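Local structure of succinoglycan biosynthesis protein (3B55) at residues A75-L80 with T301-H306; K51-T56 with F91-R96; G81-G86 with G305-V310. The protein binds a calcium ion and is probably an erythromycin-esterase-like hydrolase, its physiological substrate and role being unknown. The protein carries 1 engineered substitution. One frame throughout, in Å; residues are numbered along the deposited sequence.

Along the chain the segments come in the order 51-56, 75-80, 81-86, 91-96, 301-306 and 305-310. Contacts 1 and 3 are successive levels of one pair of parallel strands, 77-82 and 301-306, with centres about 11 Å apart; contact 1 is the paired body inside the mixed sheet, contact 3 the C-terminal end that carries calcium-binding H85. Contact 2 lies about 16 Å from the centre of contact 1 and 15 Å from that of contact 3, where helix 88-104 meets the edge-strand region of the same sheet. From that helix K94 reaches the other two, through L80 and W304 in contact 1 and E82 in contact 3, tying the helix to the strands that lead to the metal.

Contact 1 of 3, residues A75-L80 with T301-H306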
loop_
_atom_site.group_PDB
_atom_site.type_symbol
_atom_site.label_atom_id
_atom_site.label_comp_id
_atom_site.label_asym_id
_atom_site.label_seq_id
_atom_site.Cartn_x
_atom_site.Cartn_y
_atom_site.Cartn_z
ATOM N N ALA A 75 7.571 -13.523 9.834
ATOM C CA ALA A 75 7.363 -12.081 9.695
ATOM C C ALA A 75 5.939 -11.712 10.095
ATOM O O ALA A 75 4.992 -12.447 9.806
ATOM C CB ALA A 75 7.616 -11.645 8.260
ATOM N N SER A 76 5.794 -10.562 10.746
ATOM C CA SER A 76 4.492 -10.076 11.209
ATOM C C SER A 76 3.799 -9.199 10.173
ATOM O O SER A 76 2.579 -9.024 10.196
ATOM C CB SER A 76 4.670 -9.236 12.472
ATOM O OG SER A 76 5.502 -9.910 13.389
ATOM N N ILE A 77 4.587 -8.634 9.272
ATOM C CA ILE A 77 4.043 -7.738 8.275
ATOM C C ILE A 77 4.845 -7.870 6.995
ATOM O O ILE A 77 6.072 -7.775 6.995
ATOM C CB ILE A 77 4.050 -6.299 8.839
ATOM C CG1 ILE A 77 3.686 -5.285 7.759
ATOM C CG2 ILE A 77 5.398 -6.010 9.489
ATOM C CD1 ILE A 77 3.452 -3.893 8.324
ATOM N N VAL A 78 4.128 -8.129 5.907
ATOM C CA VAL A 78 4.720 -8.336 4.594
ATOM C C VAL A 78 4.277 -7.290 3.582
ATOM O O VAL A 78 3.083 -7.148 3.304
ATOM C CB VAL A 78 4.341 -9.745 4.055
ATOM C CG1 VAL A 78 4.776 -9.904 2.599
ATOM C CG2 VAL A 78 4.976 -10.813 4.928
ATOM N N GLY A 79 5.250 -6.564 3.037
ATOM C CA GLY A 79 4.956 -5.550 2.042
ATOM C C GLY A 79 4.822 -6.253 0.700
ATOM O O GLY A 79 5.676 -7.066 0.340
ATOM N N LEU A 80 3.757 -5.959 -0.041
ATOM C CA LEU A 80 3.532 -6.588 -1.339
ATOM C C LEU A 80 3.368 -5.475 -2.364
ATOM O O LEU A 80 2.275 -4.934 -2.544
ATOM C CB LEU A 80 2.283 -7.480 -1.265
ATOM C CG LEU A 80 1.938 -8.443 -2.406
ATOM C CD1 LEU A 80 3.142 -9.330 -2.727
ATOM C CD2 LEU A 80 0.726 -9.310 -1.990
ATOM N N THR A 301 -0.169 -8.602 9.244
ATOM C CA THR A 301 -0.685 -7.741 8.190
ATOM C C THR A 301 0.050 -7.791 6.855
ATOM O O THR A 301 1.252 -8.084 6.794
ATOM C CB THR A 301 -0.681 -6.278 8.697
ATOM O OG1 THR A 301 -1.515 -6.185 9.858
ATOM C CG2 THR A 301 -1.204 -5.314 7.631
ATOM N N ILE A 302 -0.697 -7.492 5.792
ATOM C CA ILE A 302 -0.177 -7.452 4.426
ATOM C C ILE A 302 -0.311 -6.026 3.895
ATOM O O ILE A 302 -1.419 -5.527 3.746
ATOM C CB ILE A 302 -0.978 -8.366 3.474
ATOM C CG1 ILE A 302 -0.913 -9.814 3.954
ATOM C CG2 ILE A 302 -0.422 -8.260 2.069
ATOM C CD1 ILE A 302 -1.680 -10.773 3.081
ATOM N N VAL A 303 0.808 -5.375 3.604
ATOM C CA VAL A 303 0.759 -4.011 3.092
ATOM C C VAL A 303 0.814 -4.050 1.568
ATOM O O VAL A 303 1.858 -4.284 0.973
ATOM C CB VAL A 303 1.927 -3.171 3.634
ATOM C CG1 VAL A 303 1.820 -1.741 3.117
ATOM C CG2 VAL A 303 1.906 -3.196 5.153
ATOM N N TRP A 304 -0.342 -3.821 0.960
ATOM C CA TRP A 304 -0.506 -3.828 -0.480
ATOM C C TRP A 304 -0.435 -2.404 -1.023
ATOM O O TRP A 304 -1.302 -1.569 -0.729
ATOM C CB TRP A 304 -1.860 -4.475 -0.792
ATOM C CG TRP A 304 -2.346 -4.374 -2.198
ATOM C CD1 TRP A 304 -2.560 -3.233 -2.922
ATOM C CD2 TRP A 304 -2.794 -5.459 -3.019
ATOM N NE1 TRP A 304 -3.122 -3.541 -4.134
ATOM C CE2 TRP A 304 -3.278 -4.900 -4.222
ATOM C CE3 TRP A 304 -2.839 -6.848 -2.853
ATOM C CZ2 TRP A 304 -3.801 -5.684 -5.258
ATOM C CZ3 TRP A 304 -3.363 -7.630 -3.887
ATOM C CH2 TRP A 304 -3.836 -7.043 -5.071
ATOM N N GLY A 305 0.599 -2.141 -1.820
ATOM C CA GLY A 305 0.783 -0.827 -2.413
ATOM C C GLY A 305 1.824 -0.827 -3.527
ATOM O O GLY A 305 2.262 -1.881 -3.982
ATOM N N HIS A 306 2.220 0.358 -3.970
ATOM C CA HIS A 306 3.204 0.506 -5.043
ATOM C C HIS A 306 4.602 0.081 -4.563
ATOM O O HIS A 306 4.921 0.197 -3.371
ATOM C CB HIS A 306 3.214 1.973 -5.507
ATOM C CG HIS A 306 4.001 2.221 -6.755
ATOM N ND1 HIS A 306 5.378 2.195 -6.784
ATOM C CD2 HIS A 306 3.603 2.516 -8.015
ATOM C CE1 HIS A 306 5.796 2.463 -8.009
ATOM N NE2 HIS A 306 4.737 2.660 -8.776
#
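Residues I77-L80 pair in parallel with T301-W304, the short strand axes 4.7 Å apart and only 17° from alignment. The two strands are neighbours inside the mixed sheet of an alpha/beta fold, with strand 336-344 on the far side of 77-82 and strand 109-112 beyond 301-306. The backbone bonds run in the staggered order of a parallel pair: T301 N to S76 O, V78 N to T301 O, V303 N to V78 O, and L80 N to V303 O, the last at 2.7 Å and nearly straight (N-H...O 174°). V78 and V303 thus each give and accept a bond across the pair. Just before them, the CA-H of I77 also points at the T301 carbonyl, with CA 3.2 Å from T301 O.

I77, T301 and V303 share one face; helix 278-298 packs on T301 and V303, while I77 touches Y336. The extended I77 chain, CG1 anti to the backbone N (chi1 171°), stands out from the sheet, and V303 CG2 comes back toward it, 3.6 Å from I77 CD1. G79 lies opposite V303 and adds no side chain of its own there. T301 turns its hydroxyl back to G299 O, just before the strand.

V78, I302, L80 and W304 occupy the other face, where helix 88-104 covers L80, I302 and W304. Here the packing across the pair is looser: L80 CD2 approaches I302 CG2 at 4.3 Å and comes obliquely to the W304 indole, 4.4 Å from CE3. K94 of that helix makes a cation-pi contact with the same indole. Its ammonium also donates to L80 O, a carbonyl that additionally receives a weak bond from G305 N, 3.3 Å away.

Contact 2 of 3, residues K51-T56 with F91-R96; sequences KPLKTT and FTMKHR
The guanidinium of R96 has T55 over one face, with OG1 4.1 Å above the plane and displaced toward the rim. The two side chains cross at about a right angle, and NH1 comes within 3.2 Å of T55 O. R96 NH2 makes its salt bridge outside the pair, with D64, whose other carboxylate oxygen accepts from K54 N; one aspartate therefore secures both sides of the contact. T55 OG1 in turn is held by the backbone N of N57. R96 CD lies 3.8 Å from T56 C, and the bend beyond it at chi3 (60°) turns the guanidinium toward T55.

One turn earlier on the helix, T92 OG1 donates to T56 O over 2.8 Å, tilted from the carbonyl plane; E89 O, within its own helix, is a second acceptor competing for that one proton. Beside these polar contacts the chain of selenomethionine M93, bent at chi2 and chi3, turns its SE to L53 CG, 4.0 Å away, and V431 packs against both side chains.

Residues 53-56, at the edge-strand end of the mixed sheet, thus lie against helix 88-104, which packs on one face of that sheet, as in layered alpha/beta folds.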
loop_
_atom_site.group_PDB
_atom_site.type_symbol
_atom_site.label_atom_id
_atom_site.label_comp_id
_atom_site.label_asym_id
_atom_site.label_seq_id
_atom_site.Cartn_x
_atom_site.Cartn_y
_atom_site.Cartn_z
ATOM N N LYS A 51 11.867 -19.649 -8.667
ATOM C CA LYS A 51 10.783 -20.565 -8.326
ATOM C C LYS A 51 9.706 -20.251 -9.360
ATOM O O LYS A 51 9.126 -19.164 -9.350
ATOM C CB LYS A 51 10.257 -20.281 -6.916
ATOM C CG LYS A 51 11.313 -20.434 -5.812
ATOM C CD LYS A 51 11.810 -21.867 -5.702
ATOM C CE LYS A 51 12.838 -22.029 -4.582
ATOM N NZ LYS A 51 14.083 -21.233 -4.802
ATOM N N PRO A 52 9.424 -21.196 -10.274
ATOM C CA PRO A 52 8.413 -20.981 -11.312
ATOM C C PRO A 52 6.975 -20.810 -10.849
ATOM O O PRO A 52 6.492 -21.537 -9.984
ATOM C CB PRO A 52 8.575 -22.203 -12.207
ATOM C CG PRO A 52 8.935 -23.264 -11.236
ATOM C CD PRO A 52 9.970 -22.564 -10.366
ATOM N N LEU A 53 6.308 -19.830 -11.444
ATOM C CA LEU A 53 4.912 -19.536 -11.164
ATOM C C LEU A 53 4.165 -20.054 -12.382
ATOM O O LEU A 53 4.419 -19.631 -13.511
ATOM C CB LEU A 53 4.704 -18.030 -11.006
ATOM C CG LEU A 53 4.468 -17.461 -9.605
ATOM C CD1 LEU A 53 4.827 -18.472 -8.534
ATOM C CD2 LEU A 53 5.273 -16.180 -9.460
ATOM N N LYS A 54 3.255 -20.988 -12.146
ATOM C CA LYS A 54 2.491 -21.611 -13.217
ATOM C C LYS A 54 1.518 -20.679 -13.940
ATOM O O LYS A 54 1.368 -20.757 -15.159
ATOM C CB LYS A 54 1.754 -22.831 -12.643
ATOM C CG LYS A 54 1.397 -23.909 -13.649
ATOM C CD LYS A 54 1.329 -25.283 -12.978
ATOM C CE LYS A 54 2.704 -25.725 -12.464
ATOM N NZ LYS A 54 2.687 -27.088 -11.855
ATOM N N THR A 55 0.858 -19.794 -13.198
ATOM C CA THR A 55 -0.108 -18.872 -13.797
ATOM C C THR A 55 -0.189 -17.585 -12.986
ATOM O O THR A 55 0.524 -17.422 -11.995
ATOM C CB THR A 55 -1.529 -19.460 -13.786
ATOM O OG1 THR A 55 -2.036 -19.429 -12.446
ATOM C CG2 THR A 55 -1.528 -20.906 -14.269
ATOM N N THR A 56 -1.068 -16.683 -13.425
ATOM C CA THR A 56 -1.339 -15.425 -12.728
ATOM C C THR A 56 -2.848 -15.419 -12.431
ATOM O O THR A 56 -3.395 -14.436 -11.934
ATOM C CB THR A 56 -0.972 -14.166 -13.582
ATOM O OG1 THR A 56 -1.661 -14.199 -14.835
ATOM C CG2 THR A 56 0.516 -14.103 -13.842
ATOM N N PHE A 91 -1.808 -7.220 -10.665
ATOM C CA PHE A 91 -2.882 -7.268 -9.680
ATOM C C PHE A 91 -3.271 -8.708 -9.345
ATOM O O PHE A 91 -3.316 -9.081 -8.177
ATOM C CB PHE A 91 -4.138 -6.546 -10.180
ATOM C CG PHE A 91 -4.052 -5.038 -10.129
ATOM C CD1 PHE A 91 -3.377 -4.396 -9.091
ATOM C CD2 PHE A 91 -4.688 -4.262 -11.094
ATOM C CE1 PHE A 91 -3.332 -3.004 -9.017
ATOM C CE2 PHE A 91 -4.653 -2.870 -11.033
ATOM C CZ PHE A 91 -3.974 -2.238 -9.990
ATOM N N THR A 92 -3.547 -9.523 -10.364
ATOM C CA THR A 92 -3.959 -10.897 -10.108
ATOM C C THR A 92 -2.904 -11.738 -9.402
ATOM O O THR A 92 -3.243 -12.593 -8.587
ATOM C CB THR A 92 -4.385 -11.633 -11.400
ATOM O OG1 THR A 92 -3.277 -11.705 -12.305
ATOM C CG2 THR A 92 -5.571 -10.920 -12.062
HETATM N N MSE A 93 -1.629 -11.507 -9.710
HETATM C CA MSE A 93 -0.562 -12.266 -9.069
HETATM C C MSE A 93 -0.477 -11.873 -7.591
HETATM O O MSE A 93 -0.157 -12.700 -6.733
HETATM C CB MSE A 93 0.780 -11.992 -9.746
HETATM C CG MSE A 93 1.909 -12.861 -9.242
HETATM SE SE MSE A 93 1.569 -14.769 -9.482
HETATM C CE MSE A 93 2.067 -14.955 -11.319
ATOM N N LYS A 94 -0.763 -10.609 -7.294
ATOM C CA LYS A 94 -0.724 -10.141 -5.914
ATOM C C LYS A 94 -1.926 -10.711 -5.166
ATOM O O LYS A 94 -1.872 -10.954 -3.960
ATOM C CB LYS A 94 -0.740 -8.614 -5.871
ATOM C CG LYS A 94 0.627 -7.989 -6.103
ATOM C CD LYS A 94 0.575 -6.479 -5.934
ATOM C CE LYS A 94 0.087 -6.090 -4.543
ATOM N NZ LYS A 94 0.018 -4.607 -4.411
ATOM N N HIS A 95 -3.009 -10.922 -5.905
ATOM C CA HIS A 95 -4.229 -11.483 -5.353
ATOM C C HIS A 95 -3.915 -12.917 -4.905
ATOM O O HIS A 95 -4.267 -13.331 -3.799
ATOM C CB HIS A 95 -5.320 -11.454 -6.434
ATOM C CG HIS A 95 -6.638 -12.029 -6.009
ATOM N ND1 HIS A 95 -7.777 -11.905 -6.777
ATOM C CD2 HIS A 95 -6.990 -12.772 -4.933
ATOM C CE1 HIS A 95 -8.773 -12.552 -6.197
ATOM N NE2 HIS A 95 -8.322 -13.086 -5.077
ATOM N N ARG A 96 -3.233 -13.663 -5.766
ATOM C CA ARG A 96 -2.871 -15.040 -5.457
ATOM C C ARG A 96 -2.008 -15.145 -4.201
ATOM O O ARG A 96 -2.168 -16.069 -3.401
ATOM C CB ARG A 96 -2.115 -15.662 -6.625
ATOM C CG ARG A 96 -2.868 -15.693 -7.950
ATOM C CD ARG A 96 -2.147 -16.627 -8.902
ATOM N NE ARG A 96 -2.094 -17.971 -8.330
ATOM C CZ ARG A 96 -1.039 -18.774 -8.391
ATOM N NH1 ARG A 96 0.069 -18.374 -9.007
ATOM N NH2 ARG A 96 -1.086 -19.973 -7.823
#

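Contact 3 of 3, residues G81-G86 with G305-V310. With CA (calcium ion), chain B.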
loop_
_atom_site.group_PDB
_atom_site.type_symbol
_atom_site.label_atom_id
_atom_site.label_comp_id
_atom_site.label_asym_id
_atom_site.label_seq_id
_atom_site.Cartn_x
_atom_site.Cartn_y
_atom_site.Cartn_z
ATOM N N GLY A 81 4.460 -5.141 -3.047
ATOM C CA GLY A 81 4.398 -4.056 -4.012
ATOM C C GLY A 81 4.016 -4.383 -5.436
ATOM O O GLY A 81 4.159 -5.512 -5.891
ATOM N N GLU A 82 3.505 -3.376 -6.138
ATOM C CA GLU A 82 3.120 -3.540 -7.538
ATOM C C GLU A 82 4.007 -2.633 -8.370
ATOM O O GLU A 82 4.118 -1.444 -8.087
ATOM C CB GLU A 82 1.628 -3.218 -7.749
ATOM C CG GLU A 82 1.091 -2.060 -6.927
ATOM C CD GLU A 82 -0.431 -2.113 -6.800
ATOM O OE1 GLU A 82 -0.959 -3.162 -6.358
ATOM O OE2 GLU A 82 -1.105 -1.118 -7.138
ATOM N N ALA A 83 4.666 -3.204 -9.374
ATOM C CA ALA A 83 5.561 -2.427 -10.223
ATOM C C ALA A 83 4.849 -1.212 -10.793
ATOM O O ALA A 83 5.470 -0.189 -11.043
ATOM C CB ALA A 83 6.116 -3.300 -11.355
ATOM N N THR A 84 3.543 -1.338 -10.981
ATOM C CA THR A 84 2.715 -0.265 -11.519
ATOM C C THR A 84 1.266 -0.460 -11.092
ATOM O O THR A 84 0.851 -1.582 -10.798
ATOM C CB THR A 84 2.729 -0.251 -13.056
ATOM O OG1 THR A 84 1.735 0.663 -13.525
ATOM C CG2 THR A 84 2.411 -1.648 -13.616
ATOM N N HIS A 85 0.498 0.625 -11.079
ATOM C CA HIS A 85 -0.911 0.543 -10.708
ATOM C C HIS A 85 -1.817 0.251 -11.895
ATOM O O HIS A 85 -3.037 0.245 -11.747
ATOM C CB HIS A 85 -1.391 1.843 -10.080
ATOM C CG HIS A 85 -0.830 2.096 -8.726
ATOM N ND1 HIS A 85 -0.598 1.084 -7.819
ATOM C CD2 HIS A 85 -0.511 3.247 -8.093
ATOM C CE1 HIS A 85 -0.167 1.600 -6.686
ATOM N NE2 HIS A 85 -0.107 2.910 -6.826
ATOM N N GLY A 86 -1.242 0.005 -13.066
ATOM C CA GLY A 86 -2.084 -0.246 -14.224
ATOM C C GLY A 86 -1.889 -1.536 -15.000
ATOM O O GLY A 86 -2.118 -1.558 -16.207
ATOM N N GLY A 305 0.599 -2.141 -1.820
ATOM C CA GLY A 305 0.783 -0.827 -2.413
ATOM C C GLY A 305 1.824 -0.827 -3.527
ATOM O O GLY A 305 2.262 -1.881 -3.982
ATOM N N HIS A 306 2.220 0.358 -3.970
ATOM C CA HIS A 306 3.204 0.506 -5.043
ATOM C C HIS A 306 4.602 0.081 -4.563
ATOM O O HIS A 306 4.921 0.197 -3.371
ATOM C CB HIS A 306 3.214 1.973 -5.507
ATOM C CG HIS A 306 4.001 2.221 -6.755
ATOM N ND1 HIS A 306 5.378 2.195 -6.784
ATOM C CD2 HIS A 306 3.603 2.516 -8.015
ATOM C CE1 HIS A 306 5.796 2.463 -8.009
ATOM N NE2 HIS A 306 4.737 2.660 -8.776
ATOM N N ASN A 307 5.425 -0.430 -5.480
ATOM C CA ASN A 307 6.793 -0.850 -5.145
ATOM C C ASN A 307 7.532 0.232 -4.363
ATOM O O ASN A 307 8.293 -0.060 -3.436
ATOM C CB ASN A 307 7.599 -1.156 -6.417
ATOM C CG ASN A 307 7.421 -2.587 -6.907
ATOM O OD1 ASN A 307 7.943 -2.961 -7.958
ATOM N ND2 ASN A 307 6.699 -3.394 -6.144
ATOM N N GLY A 308 7.297 1.483 -4.741
ATOM C CA GLY A 308 7.955 2.592 -4.077
ATOM C C GLY A 308 7.555 2.847 -2.634
ATOM O O GLY A 308 8.297 3.504 -1.898
ATOM N N HIS A 309 6.396 2.340 -2.219
ATOM C CA HIS A 309 5.950 2.556 -0.851
ATOM C C HIS A 309 6.217 1.384 0.096
ATOM O O HIS A 309 6.042 1.519 1.309
ATOM C CB HIS A 309 4.459 2.925 -0.829
ATOM C CG HIS A 309 4.151 4.244 -1.471
ATOM N ND1 HIS A 309 4.715 5.428 -1.048
ATOM C CD2 HIS A 309 3.329 4.566 -2.500
ATOM C CE1 HIS A 309 4.253 6.423 -1.785
ATOM N NE2 HIS A 309 3.409 5.927 -2.674
ATOM N N VAL A 310 6.639 0.242 -0.447
ATOM C CA VAL A 310 6.946 -0.922 0.387
ATOM C C VAL A 310 8.413 -1.340 0.314
ATOM O O VAL A 310 8.849 -2.198 1.087
ATOM C CB VAL A 310 6.077 -2.172 0.030
ATOM C CG1 VAL A 310 4.606 -1.884 0.288
ATOM C CG2 VAL A 310 6.298 -2.574 -1.419
HETATM CA CA CA B . 0.390 4.875 -5.579
#
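H306 meets calcium ligand H85 from its first side-chain atom, CB, which lies 3.6 Å from H85 CE1. With CG anti to the backbone N (chi1 -170°), the imidazole swings over the E82 carbonyl, whose oxygen sits 3.9 Å from the ring plane, beneath its centre. CD2 leads the ring edge toward the face of H85, a T-shaped pair with centroids 5.2 Å apart and planes at 83°. On the other side of the ring ND1 accepts from G308 N over 2.9 Å, in the ring plane, an N-cap for the short, weakly bonded helix 307-310. NE2, at the tip, is 3.7 Å from A83 O and is hydrogen-bonded to G407 O. Bonds at both nitrogens therefore fix the rotation of the ring.

H85 NE2 binds calcium at 2.4 Å, and E113 supplies the other protein ligand; E113 also accepts from H306 N, so H306 belongs to the second shell on both counts. E82, whose O receives N307 N, makes a salt bridge through OE1 with K94.

H306 thus stands where parallel strands 77-82 and 301-306 end and helix 307-310 begins, V310 packing back on G81 and N307 reaching T341 of strand 336-344.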